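Local coordinates for protein separin (PDB 5U1T) that cleaves the cohesin subunit SCC1 as a caspase-like cysteine protease at the onset of anaphase, releasing sister chromatids for segregation, at residues Leu627-Lys632 and Asn647-Ala652. Sequence-based numbering, arbitrary orientation.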
# COMPACT_ATOMS: atom_id res chain seq x y z
N LEU A 627 -10.91 -12.36 -14.36
CA LEU A 627 -9.55 -12.44 -14.86
C LEU A 627 -8.79 -13.55 -14.17
O LEU A 627 -8.28 -14.46 -14.84
CB LEU A 627 -8.82 -11.11 -14.68
CG LEU A 627 -7.35 -11.05 -15.11
CD1 LEU A 627 -7.12 -11.71 -16.47
CD2 LEU A 627 -6.89 -9.63 -15.15
N SER A 628 -8.69 -13.49 -12.84
CA SER A 628 -7.93 -14.48 -12.07
C SER A 628 -8.38 -15.90 -12.35
O SER A 628 -7.55 -16.80 -12.52
CB SER A 628 -8.05 -14.21 -10.58
OG SER A 628 -7.07 -13.28 -10.16
N LEU A 629 -9.69 -16.11 -12.37
CA LEU A 629 -10.22 -17.44 -12.62
C LEU A 629 -9.80 -17.87 -14.02
O LEU A 629 -9.35 -19.00 -14.22
CB LEU A 629 -11.75 -17.47 -12.48
CG LEU A 629 -12.39 -17.31 -11.09
CD1 LEU A 629 -13.88 -17.51 -11.20
CD2 LEU A 629 -11.77 -18.24 -10.06
N CYS A 630 -9.93 -16.97 -14.97
CA CYS A 630 -9.60 -17.29 -16.34
C CYS A 630 -8.11 -17.68 -16.51
O CYS A 630 -7.79 -18.64 -17.19
CB CYS A 630 -9.96 -16.12 -17.24
SG CYS A 630 -9.62 -16.47 -18.95
N ILE A 631 -7.22 -16.92 -15.86
CA ILE A 631 -5.80 -17.26 -15.81
C ILE A 631 -5.57 -18.66 -15.25
O ILE A 631 -4.90 -19.49 -15.88
CB ILE A 631 -5.01 -16.26 -14.94
CG1 ILE A 631 -4.98 -14.88 -15.60
CG2 ILE A 631 -3.61 -16.78 -14.63
CD1 ILE A 631 -4.52 -13.79 -14.69
N LYS A 632 -6.13 -18.92 -14.08
CA LYS A 632 -5.97 -20.21 -13.41
C LYS A 632 -6.63 -21.29 -14.22
O LYS A 632 -6.47 -22.47 -13.94
CB LYS A 632 -6.58 -20.18 -12.01
CG LYS A 632 -6.00 -19.11 -11.09
CD LYS A 632 -6.98 -18.84 -9.93
CE LYS A 632 -7.50 -20.14 -9.33
NZ LYS A 632 -6.40 -21.00 -8.78
N ASN A 647 -3.22 -15.16 -5.28
CA ASN A 647 -3.18 -14.05 -4.33
C ASN A 647 -4.23 -12.99 -4.62
O ASN A 647 -4.88 -12.48 -3.71
CB ASN A 647 -1.78 -13.40 -4.33
CG ASN A 647 -1.76 -12.00 -3.63
OD1 ASN A 647 -2.33 -11.02 -4.13
ND2 ASN A 647 -1.05 -11.91 -2.50
N TYR A 648 -4.39 -12.63 -5.89
CA TYR A 648 -5.25 -11.49 -6.22
C TYR A 648 -6.73 -11.90 -6.22
O TYR A 648 -7.61 -11.05 -6.03
CB TYR A 648 -4.85 -10.87 -7.56
CG TYR A 648 -3.76 -9.84 -7.43
CD1 TYR A 648 -3.98 -8.64 -6.76
CD2 TYR A 648 -2.49 -10.05 -7.98
CE1 TYR A 648 -3.00 -7.69 -6.63
CE2 TYR A 648 -1.48 -9.10 -7.85
CZ TYR A 648 -1.75 -7.92 -7.18
OH TYR A 648 -0.78 -6.95 -7.05
N LEU A 649 -7.00 -13.19 -6.41
CA LEU A 649 -8.36 -13.69 -6.31
C LEU A 649 -8.82 -13.61 -4.84
O LEU A 649 -9.97 -13.28 -4.54
CB LEU A 649 -8.43 -15.13 -6.83
CG LEU A 649 -9.76 -15.87 -6.84
CD1 LEU A 649 -10.85 -15.09 -7.56
CD2 LEU A 649 -9.55 -17.22 -7.47
N LEU A 650 -7.88 -13.92 -3.94
CA LEU A 650 -8.11 -13.89 -2.51
C LEU A 650 -8.48 -12.48 -2.04
O LEU A 650 -9.48 -12.28 -1.35
CB LEU A 650 -6.88 -14.42 -1.76
CG LEU A 650 -6.98 -14.54 -0.24
CD1 LEU A 650 -8.36 -15.08 0.14
CD2 LEU A 650 -5.87 -15.42 0.35
N GLU A 651 -7.67 -11.50 -2.44
CA GLU A 651 -7.90 -10.12 -2.07
C GLU A 651 -9.21 -9.61 -2.67
O GLU A 651 -9.87 -8.77 -2.06
CB GLU A 651 -6.73 -9.25 -2.51
CG GLU A 651 -5.38 -9.69 -1.94
CD GLU A 651 -5.13 -9.19 -0.51
OE1 GLU A 651 -4.43 -8.15 -0.38
OE2 GLU A 651 -5.62 -9.82 0.47
N ALA A 652 -9.62 -10.12 -3.82
CA ALA A 652 -10.86 -9.69 -4.45
C ALA A 652 -12.09 -10.26 -3.73
O ALA A 652 -13.06 -9.55 -3.52
CB ALA A 652 -10.88 -10.09 -5.92
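Ser-628 and Leu-649 hold the nearest CA atoms of 627-632 and 647-652, 5.8 Å apart. Both residues direct their CB toward the facing segment, and Ser-628 CB lies 3.9 Å from Leu-649 CB; burial of both residues and their close CA spacing mark this as the tight part. The segment axes come within 9.5 Å at 151° between their N-to-C directions, as two nearly antiparallel helices of separase's helical region, linked through the short helix 635-638. Ser-628 OG approaches the backbone N of Leu-649 at 3.8 Å without bonding to it; its hydrogen bond goes instead to the carbonyl O of Ala-645, one turn earlier on the facing helix. Leu-649 has CG anti to its N (chi1 -179°), which carries its methyls toward the looser side, where Leu-629 is exposed and Lys-632 partly so. There Leu-649 CD2 meets Leu-629 CD2 at 3.6 Å, the side chains crossing at about a right angle. The lysine chain, bent at chi3 and chi4, lays CD and CE against Leu-649 CD2. No hydrogen bond joins the segments, which bury just 173 Å² together and pair by apolar packing; two polar ties between the helices, Ser-628 OG to Ala-645 O and the Lys-632 NZ salt bridge to Asp-646, lie just outside 647-652.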